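Local atomic coordinates of DNA mismatch repair protein PMS1 (Saccharomyces cerevisiae, PDB entry 3H4L), a protein that binds ATP through its N-terminal domain and acts in DNA mismatch repair, probably also contacting DNA. Residues S103-I108 / V147-L152; K299-V304 / T352-Y357; N36-N41 / I183-I188. All coordinates share one frame; numbering follows the deposited sequence.

Interaction 1 (S103-I108 / V147-L152)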
loop_
_atom_site.group_PDB
_atom_site.type_symbol
_atom_site.label_atom_id
_atom_site.label_comp_id
_atom_site.label_asym_id
_atom_site.label_seq_id
_atom_site.Cartn_x
_atom_site.Cartn_y
_atom_site.Cartn_z
ATOM N N SER B 103 -17.091 16.023 16.360
ATOM C CA SER B 103 -16.910 17.018 17.400
ATOM C C SER B 103 -15.545 16.844 18.060
ATOM O O SER B 103 -14.914 17.820 18.467
ATOM C CB SER B 103 -18.014 16.867 18.443
ATOM O OG SER B 103 -18.205 18.089 19.117
ATOM N N SER B 104 -15.098 15.595 18.167
ATOM C CA SER B 104 -13.806 15.289 18.779
ATOM C C SER B 104 -12.626 15.454 17.815
ATOM O O SER B 104 -11.567 15.949 18.209
ATOM C CB SER B 104 -13.802 13.861 19.353
ATOM O OG SER B 104 -14.503 13.791 20.583
ATOM N N LEU B 105 -12.793 15.036 16.565
ATOM C CA LEU B 105 -11.714 15.175 15.600
ATOM C C LEU B 105 -11.379 16.650 15.390
ATOM O O LEU B 105 -10.312 16.992 14.896
ATOM C CB LEU B 105 -12.098 14.517 14.276
ATOM C CG LEU B 105 -12.087 12.980 14.279
ATOM C CD1 LEU B 105 -12.981 12.447 13.172
ATOM C CD2 LEU B 105 -10.661 12.474 14.133
ATOM N N CYS B 106 -12.294 17.528 15.772
ATOM C CA CYS B 106 -12.063 18.963 15.643
ATOM C C CYS B 106 -11.087 19.459 16.693
ATOM O O CYS B 106 -10.195 20.262 16.411
ATOM C CB CYS B 106 -13.365 19.716 15.827
ATOM S SG CYS B 106 -14.123 20.039 14.296
ATOM N N GLY B 107 -11.288 18.984 17.916
ATOM C CA GLY B 107 -10.444 19.380 19.020
ATOM C C GLY B 107 -9.024 18.875 18.934
ATOM O O GLY B 107 -8.104 19.629 19.224
ATOM N N ILE B 108 -8.815 17.622 18.542
ATOM C CA ILE B 108 -7.445 17.137 18.479
ATOM C C ILE B 108 -6.844 16.896 17.095
ATOM O O ILE B 108 -5.879 16.140 16.962
ATOM C CB ILE B 108 -7.254 15.872 19.359
ATOM C CG1 ILE B 108 -8.324 14.822 19.055
ATOM C CG2 ILE B 108 -7.282 16.268 20.818
ATOM C CD1 ILE B 108 -8.210 14.211 17.680
ATOM N N VAL B 147 -14.095 13.266 3.989
ATOM C CA VAL B 147 -13.651 13.799 5.272
ATOM C C VAL B 147 -12.128 13.651 5.355
ATOM O O VAL B 147 -11.566 12.564 5.125
ATOM C CB VAL B 147 -14.316 13.064 6.461
ATOM C CG1 VAL B 147 -13.964 13.760 7.777
ATOM C CG2 VAL B 147 -15.822 13.041 6.278
ATOM N N LEU B 148 -11.457 14.750 5.666
ATOM C CA LEU B 148 -10.011 14.725 5.764
ATOM C C LEU B 148 -9.544 15.103 7.164
ATOM O O LEU B 148 -9.799 16.214 7.632
ATOM C CB LEU B 148 -9.406 15.700 4.752
ATOM C CG LEU B 148 -7.876 15.741 4.752
ATOM C CD1 LEU B 148 -7.350 14.424 4.186
ATOM C CD2 LEU B 148 -7.370 16.925 3.924
ATOM N N VAL B 149 -8.869 14.172 7.831
ATOM C CA VAL B 149 -8.325 14.411 9.169
ATOM C C VAL B 149 -6.818 14.538 8.976
ATOM O O VAL B 149 -6.172 13.594 8.532
ATOM C CB VAL B 149 -8.600 13.220 10.119
ATOM C CG1 VAL B 149 -7.777 13.374 11.408
ATOM C CG2 VAL B 149 -10.096 13.128 10.431
ATOM N N SER B 150 -6.254 15.697 9.291
ATOM C CA SER B 150 -4.821 15.883 9.113
ATOM C C SER B 150 -4.185 16.397 10.385
ATOM O O SER B 150 -4.873 16.953 11.243
ATOM C CB SER B 150 -4.557 16.878 7.991
ATOM O OG SER B 150 -4.759 18.197 8.451
ATOM N N GLN B 151 -2.873 16.212 10.500
ATOM C CA GLN B 151 -2.138 16.663 11.675
ATOM C C GLN B 151 -2.779 16.108 12.949
ATOM O O GLN B 151 -3.051 16.841 13.917
ATOM C CB GLN B 151 -2.107 18.194 11.705
ATOM C CG GLN B 151 -1.120 18.794 10.709
ATOM C CD GLN B 151 -1.199 20.314 10.617
ATOM O OE1 GLN B 151 -1.753 20.977 11.499
ATOM N NE2 GLN B 151 -0.630 20.876 9.549
ATOM N N LEU B 152 -3.009 14.802 12.944
ATOM C CA LEU B 152 -3.633 14.152 14.077
ATOM C C LEU B 152 -2.812 14.293 15.363
ATOM O O LEU B 152 -1.598 14.100 15.374
ATOM C CB LEU B 152 -3.881 12.676 13.748
ATOM C CG LEU B 152 -4.654 11.841 14.768
ATOM C CD1 LEU B 152 -6.054 12.408 14.995
ATOM C CD2 LEU B 152 -4.726 10.421 14.253
#

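Interaction 2 (K299-V304 / T352-Y357)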
loop_
_atom_site.group_PDB
_atom_site.type_symbol
_atom_site.label_atom_id
_atom_site.label_comp_id
_atom_site.label_asym_id
_atom_site.label_seq_id
_atom_site.Cartn_x
_atom_site.Cartn_y
_atom_site.Cartn_z
ATOM N N LYS B 299 -13.958 -16.515 23.106
ATOM C CA LYS B 299 -13.433 -17.456 24.081
ATOM C C LYS B 299 -14.029 -18.815 23.749
ATOM O O LYS B 299 -13.309 -19.801 23.610
ATOM C CB LYS B 299 -13.825 -17.037 25.491
ATOM N N CYS B 300 -15.349 -18.855 23.598
ATOM C CA CYS B 300 -16.021 -20.102 23.273
ATOM C C CYS B 300 -15.442 -20.726 21.999
ATOM O O CYS B 300 -15.130 -21.919 21.975
ATOM C CB CYS B 300 -17.524 -19.871 23.108
ATOM S SG CYS B 300 -18.440 -21.387 22.730
ATOM N N CYS B 301 -15.293 -19.922 20.950
ATOM C CA CYS B 301 -14.741 -20.407 19.688
ATOM C C CYS B 301 -13.399 -21.082 19.942
ATOM O O CYS B 301 -13.182 -22.228 19.558
ATOM C CB CYS B 301 -14.539 -19.239 18.714
ATOM S SG CYS B 301 -15.781 -19.006 17.411
ATOM N N ASN B 302 -12.503 -20.353 20.598
ATOM C CA ASN B 302 -11.166 -20.848 20.902
ATOM C C ASN B 302 -11.121 -22.169 21.655
ATOM O O ASN B 302 -10.421 -23.093 21.246
ATOM C CB ASN B 302 -10.383 -19.791 21.684
ATOM C CG ASN B 302 -10.081 -18.558 20.851
ATOM O OD1 ASN B 302 -9.537 -18.657 19.748
ATOM N ND2 ASN B 302 -10.423 -17.388 21.380
ATOM N N GLU B 303 -11.860 -22.264 22.754
ATOM C CA GLU B 303 -11.853 -23.489 23.543
ATOM C C GLU B 303 -12.373 -24.686 22.746
ATOM O O GLU B 303 -11.705 -25.722 22.658
ATOM C CB GLU B 303 -12.670 -23.293 24.823
ATOM C CG GLU B 303 -14.155 -23.132 24.616
ATOM C CD GLU B 303 -14.824 -22.507 25.818
ATOM O OE1 GLU B 303 -16.076 -22.491 25.866
ATOM O OE2 GLU B 303 -14.089 -22.021 26.710
ATOM N N VAL B 304 -13.559 -24.534 22.163
ATOM C CA VAL B 304 -14.170 -25.590 21.362
ATOM C C VAL B 304 -13.218 -26.069 20.275
ATOM O O VAL B 304 -13.217 -27.244 19.922
ATOM C CB VAL B 304 -15.464 -25.100 20.681
ATOM C CG1 VAL B 304 -16.079 -26.224 19.862
ATOM C CG2 VAL B 304 -16.445 -24.600 21.729
ATOM N N THR B 352 -21.935 -26.196 21.675
ATOM C CA THR B 352 -22.194 -27.570 21.263
ATOM C C THR B 352 -22.477 -27.667 19.766
ATOM O O THR B 352 -22.100 -28.647 19.128
ATOM C CB THR B 352 -23.385 -28.195 22.049
ATOM O OG1 THR B 352 -24.633 -27.730 21.513
ATOM C CG2 THR B 352 -23.300 -27.814 23.527
ATOM N N THR B 353 -23.134 -26.647 19.211
ATOM C CA THR B 353 -23.468 -26.622 17.783
ATOM C C THR B 353 -22.213 -26.566 16.920
ATOM O O THR B 353 -22.144 -27.199 15.863
ATOM C CB THR B 353 -24.365 -25.414 17.413
ATOM O OG1 THR B 353 -25.677 -25.591 17.961
ATOM C CG2 THR B 353 -24.478 -25.284 15.902
ATOM N N LEU B 354 -21.225 -25.800 17.370
ATOM C CA LEU B 354 -19.976 -25.685 16.637
ATOM C C LEU B 354 -19.203 -26.985 16.832
ATOM O O LEU B 354 -18.760 -27.610 15.869
ATOM C CB LEU B 354 -19.151 -24.502 17.159
ATOM C CG LEU B 354 -17.815 -24.305 16.439
ATOM C CD1 LEU B 354 -18.085 -23.925 14.992
ATOM C CD2 LEU B 354 -16.992 -23.234 17.131
ATOM N N SER B 355 -19.060 -27.386 18.092
ATOM C CA SER B 355 -18.353 -28.613 18.441
ATOM C C SER B 355 -18.814 -29.761 17.549
ATOM O O SER B 355 -18.006 -30.422 16.896
ATOM C CB SER B 355 -18.613 -28.966 19.911
ATOM O OG SER B 355 -17.884 -30.121 20.298
ATOM N N ASP B 356 -20.123 -29.984 17.517
ATOM C CA ASP B 356 -20.680 -31.049 16.704
ATOM C C ASP B 356 -20.486 -30.771 15.212
ATOM O O ASP B 356 -20.599 -31.680 14.390
ATOM C CB ASP B 356 -22.163 -31.241 17.044
ATOM C CG ASP B 356 -23.076 -30.921 15.884
ATOM O OD1 ASP B 356 -22.926 -29.832 15.282
ATOM O OD2 ASP B 356 -23.953 -31.758 15.583
ATOM N N TYR B 357 -20.207 -29.516 14.861
ATOM C CA TYR B 357 -19.965 -29.147 13.466
ATOM C C TYR B 357 -18.574 -29.651 13.104
ATOM O O TYR B 357 -18.338 -30.124 11.990
ATOM C CB TYR B 357 -20.010 -27.624 13.282
ATOM C CG TYR B 357 -19.217 -27.106 12.087
ATOM C CD1 TYR B 357 -19.792 -27.032 10.817
ATOM C CD2 TYR B 357 -17.883 -26.700 12.232
ATOM C CE1 TYR B 357 -19.068 -26.566 9.722
ATOM C CE2 TYR B 357 -17.151 -26.236 11.141
ATOM C CZ TYR B 357 -17.750 -26.169 9.888
ATOM O OH TYR B 357 -17.042 -25.694 8.799
#

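Interaction 3 (N36-N41 / I183-I188). With MG (magnesium ion), chain F; ANP (phosphoaminophosphonic acid-adenylate ester), chain E.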
loop_
_atom_site.group_PDB
_atom_site.type_symbol
_atom_site.label_atom_id
_atom_site.label_comp_id
_atom_site.label_asym_id
_atom_site.label_seq_id
_atom_site.Cartn_x
_atom_site.Cartn_y
_atom_site.Cartn_z
ATOM N N ASN B 36 -19.356 6.312 9.615
ATOM C CA ASN B 36 -20.174 7.382 9.098
ATOM C C ASN B 36 -20.520 7.186 7.622
ATOM O O ASN B 36 -21.656 7.420 7.211
ATOM C CB ASN B 36 -19.491 8.723 9.332
ATOM C CG ASN B 36 -19.599 9.163 10.768
ATOM O OD1 ASN B 36 -20.447 8.672 11.506
ATOM N ND2 ASN B 36 -18.750 10.096 11.175
ATOM N N SER B 37 -19.547 6.746 6.833
ATOM C CA SER B 37 -19.784 6.518 5.413
ATOM C C SER B 37 -20.834 5.427 5.247
ATOM O O SER B 37 -21.810 5.606 4.529
ATOM C CB SER B 37 -18.483 6.121 4.693
ATOM O OG SER B 37 -17.597 7.230 4.598
ATOM N N ILE B 38 -20.648 4.300 5.924
ATOM C CA ILE B 38 -21.621 3.226 5.804
ATOM C C ILE B 38 -23.004 3.734 6.201
ATOM O O ILE B 38 -23.990 3.408 5.549
ATOM C CB ILE B 38 -21.239 2.023 6.669
ATOM C CG1 ILE B 38 -19.902 1.455 6.201
ATOM C CG2 ILE B 38 -22.301 0.957 6.561
ATOM C CD1 ILE B 38 -19.362 0.372 7.091
ATOM N N ASP B 39 -23.073 4.540 7.260
ATOM C CA ASP B 39 -24.349 5.103 7.714
ATOM C C ASP B 39 -24.952 5.996 6.639
ATOM O O ASP B 39 -26.162 6.210 6.605
ATOM C CB ASP B 39 -24.182 5.965 8.978
ATOM C CG ASP B 39 -23.836 5.156 10.214
ATOM O OD1 ASP B 39 -24.308 4.005 10.329
ATOM O OD2 ASP B 39 -23.106 5.689 11.083
ATOM N N ALA B 40 -24.099 6.535 5.776
ATOM C CA ALA B 40 -24.557 7.421 4.717
ATOM C C ALA B 40 -24.996 6.655 3.473
ATOM O O ALA B 40 -25.224 7.241 2.414
ATOM C CB ALA B 40 -23.459 8.418 4.368
ATOM N N ASN B 41 -25.099 5.339 3.604
ATOM C CA ASN B 41 -25.547 4.505 2.505
ATOM C C ASN B 41 -24.626 4.593 1.307
ATOM O O ASN B 41 -25.083 4.746 0.164
ATOM C CB ASN B 41 -26.956 4.915 2.096
ATOM C CG ASN B 41 -27.900 4.965 3.268
ATOM O OD1 ASN B 41 -28.122 3.952 3.936
ATOM N ND2 ASN B 41 -28.461 6.144 3.538
ATOM N N ILE B 183 -14.478 -7.321 4.747
ATOM C CA ILE B 183 -14.886 -8.699 4.576
ATOM C C ILE B 183 -16.392 -8.905 4.733
ATOM O O ILE B 183 -16.984 -9.720 4.027
ATOM C CB ILE B 183 -14.135 -9.614 5.541
ATOM C CG1 ILE B 183 -12.646 -9.585 5.199
ATOM C CG2 ILE B 183 -14.675 -11.032 5.447
ATOM C CD1 ILE B 183 -11.796 -10.402 6.125
ATOM N N ILE B 184 -17.022 -8.157 5.630
ATOM C CA ILE B 184 -18.451 -8.325 5.841
ATOM C C ILE B 184 -19.317 -7.468 4.928
ATOM O O ILE B 184 -20.447 -7.835 4.620
ATOM C CB ILE B 184 -18.839 -8.012 7.291
ATOM C CG1 ILE B 184 -20.275 -8.477 7.565
ATOM C CG2 ILE B 184 -18.731 -6.522 7.544
ATOM C CD1 ILE B 184 -20.467 -9.994 7.531
ATOM N N ASN B 185 -18.798 -6.330 4.490
ATOM C CA ASN B 185 -19.575 -5.446 3.631
ATOM C C ASN B 185 -19.429 -5.701 2.133
ATOM O O ASN B 185 -18.785 -4.942 1.404
ATOM C CB ASN B 185 -19.254 -3.994 3.964
ATOM C CG ASN B 185 -19.757 -3.601 5.335
ATOM O OD1 ASN B 185 -20.962 -3.485 5.556
ATOM N ND2 ASN B 185 -18.837 -3.410 6.272
ATOM N N ALA B 186 -20.069 -6.783 1.701
ATOM C CA ALA B 186 -20.086 -7.226 0.317
ATOM C C ALA B 186 -20.665 -6.176 -0.634
ATOM O O ALA B 186 -20.167 -5.982 -1.740
ATOM C CB ALA B 186 -20.900 -8.503 0.222
ATOM N N ALA B 187 -21.726 -5.508 -0.199
ATOM C CA ALA B 187 -22.381 -4.494 -1.012
ATOM C C ALA B 187 -21.558 -3.209 -1.095
ATOM O O ALA B 187 -22.005 -2.212 -1.672
ATOM C CB ALA B 187 -23.763 -4.191 -0.435
ATOM N N ILE B 188 -20.354 -3.238 -0.530
ATOM C CA ILE B 188 -19.497 -2.060 -0.514
ATOM C C ILE B 188 -18.110 -2.295 -1.097
ATOM O O ILE B 188 -17.477 -3.313 -0.823
ATOM C CB ILE B 188 -19.324 -1.534 0.937
ATOM C CG1 ILE B 188 -20.685 -1.142 1.517
ATOM C CG2 ILE B 188 -18.380 -0.333 0.956
ATOM C CD1 ILE B 188 -20.624 -0.609 2.929
HETATM MG MG MG F . -20.811 8.738 13.633
HETATM P PG ANP E . -22.143 7.814 15.950
HETATM O O1G ANP E . -20.837 8.105 15.335
HETATM O O2G ANP E . -22.856 6.757 15.273
HETATM O O3G ANP E . -22.101 7.527 17.427
HETATM P PB ANP E . -23.009 10.128 14.508
HETATM O O1B ANP E . -24.272 10.919 14.509
HETATM O O2B ANP E . -22.675 9.454 13.267
HETATM N N3B ANP E . -23.028 9.155 15.781
HETATM P PA ANP E . -20.520 11.588 14.121
HETATM O O1A ANP E . -19.855 10.367 13.713
HETATM O O2A ANP E . -19.762 12.648 14.848
HETATM O O3A ANP E . -21.872 11.179 14.867
HETATM O "O5'" ANP E . -20.952 12.438 12.844
HETATM C "C5'" ANP E . -22.225 12.963 12.886
HETATM C "C4'" ANP E . -22.944 13.742 11.856
HETATM O "O4'" ANP E . -22.053 14.142 10.799
HETATM C "C3'" ANP E . -23.809 12.638 11.351
HETATM O "O3'" ANP E . -24.964 12.497 12.187
HETATM C "C2'" ANP E . -24.025 13.029 9.918
HETATM O "O2'" ANP E . -25.181 13.844 9.880
HETATM C "C1'" ANP E . -22.669 13.734 9.588
HETATM N N9 ANP E . -21.618 12.952 8.870
HETATM C C8 ANP E . -20.363 12.517 9.265
HETATM N N7 ANP E . -19.673 11.847 8.390
HETATM C C5 ANP E . -20.525 11.817 7.302
HETATM C C6 ANP E . -20.449 11.252 5.972
HETATM N N6 ANP E . -19.374 10.592 5.559
HETATM N N1 ANP E . -21.511 11.396 5.077
HETATM C C2 ANP E . -22.646 12.075 5.460
HETATM N N3 ANP E . -22.818 12.645 6.687
HETATM C C4 ANP E . -21.739 12.478 7.568
HETATM O O HOH W 1 -21.187 6.671 13.103
HETATM O O HOH W 2 -18.925 7.777 13.342
#

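Interaction 1 (S103-I108 / V147-L152)
V149 meets L105 where strand 144-150 packs against helix 101-107, and the first touching residue along the strand is this valine. Its CG2 lies 3.8 Å from L105 CD2, with L105 CD1 almost as near, so one methyl of V149 sits against both branches of the leucine. The two side chains run perpendicular to each other. A chi1 of 168° turns both methyls of V149 to L105, CG2 being the closer. Beyond S150 the chain leaves the strand, and Q151 carries it round to L152; no hydrogen bond joins the segments. L152 then closes the contact: its CD1 lies 3.9 Å from I108 CD1, the two side chains lying alongside with their ends in the same direction. I108 reaches it because CG1 is tucked over its own backbone, flanked by N and C (chi1 51°). The backbone of I108 is also hydrogen-bonded to F153, just past L152, and S19 of helix 11-22 touches I108. The contact is apolar, with L105, I108, V149 and L152 all buried: a helix laid on one face of the large mixed sheet, the alpha/beta sandwich of the histidine kinase, gyrase B and HSP90-like ATPases.

Interaction 2 (K299-V304 / T352-Y357)
No ring, amide or carboxylate face takes part where V304 meets L354 and S355; the contact is made by valine and leucine methyls and the S355 backbone, with C301 SG more distant. The flat group nearby, the ring of Y357, has no part across the helices; the L354 carbonyl oxygen at its edge is doubtfully placed. V304 CG1 does most of the touching. It presses on the backbone of S355, 3.6 Å from S355 CA, and lies 3.7 Å from S355 CB. V304 CG1 is anti to the backbone N (chi1 -180°), and this extends the branch toward helix 343-362. L354 CD2 sits 4.2 Å from V304 CG1 and 4.4 Å from C301 SG, so this leucine methyl lies near two residues three apart on helix 295-306. With no hydrogen bond across, the pairing rests on apolar contact; the short axes approach to 10.0 Å and cross at -33°, running in roughly the same direction. Toward the N-terminal side F350 continues the packing against C300 and C301. Through T353 and Y357, helix 343-362 also packs on strand 229-237: T353 touches L234 and L236, and the Y357 hydroxyl is hydrogen-bonded to the E231 carbonyl.

Interaction 3 (N36-N41 / I183-I188)
I38 points from helix 26-39 to the turn that follows helix 167-184, lying crosswise to I188 and approaching N185 head-on. I38 CG1 lies 3.9 Å from I188 CD1, a methylene of one chain against the end methyl of the other. The tip of I38 carries on past this crossing, so that its CD1 comes near the amide nitrogen ND2 of N185. That nitrogen has its polar partner elsewhere, the carbonyl oxygen of Y181, and meets I38 only by van der Waals contact. The turn itself is tight: N185 centres an inverse gamma turn and then opens a type I beta turn, closed by the bond from I188 N to N185 O at 3.0 Å. I45 of strand 44-50 touches both I38 and I188.

N36 leaves the same helix in another direction and reaches the imido analogue of ATP (phosphoaminophosphonic acid-adenylate ester). Its CG is anti to the carbonyl carbon (chi1 -76°). OD1 binds the magnesium ion at 2.2 Å, while ND2 donates to nucleotide O1A at 2.8 Å with a bent N-H...O angle of 142°. One oxygen from each phosphate group (O1A, O2B, O1G) and two waters complete the six ligands, so the amide bridges the metal and one of its ligands and should have little freedom to flip. D39 acts in the second shell, its OD2 accepting from a magnesium-bound water 3.0 Å away that also donates to O2G. Toward the base, A40 CB lies 3.6 Å from adenine N1, and S37 OG is hydrogen-bonded to D61, whose carboxylate also bonds to the nucleotide. This asparagine-bearing helix, with I38 facing away from the nucleotide toward 185-188, is characteristic of the Bergerat fold of GHKL ATPases.

Of these contacts, only segment 36-41 lines the nucleotide pocket, touching the nucleotide and its magnesium directly. Interaction 1 lies close by, the side chain of L105 about 7 Å from the nucleotide and about 9 Å from the magnesium ion; helix 101-107 begins with the pocket residues A101 and L102. Interactions 1 and 3 do not touch, their nearest atoms being about 6 Å apart and their centres 22 Å apart, and interaction 1 is nested in the chain loop that interaction 3 closes. Interaction 2 lies in the other family region, its centre 42 Å from interaction 1 and 29 Å from interaction 3. Segment 183-188 leans toward that region: I183 and I184 touch Y286 of strand 283-287.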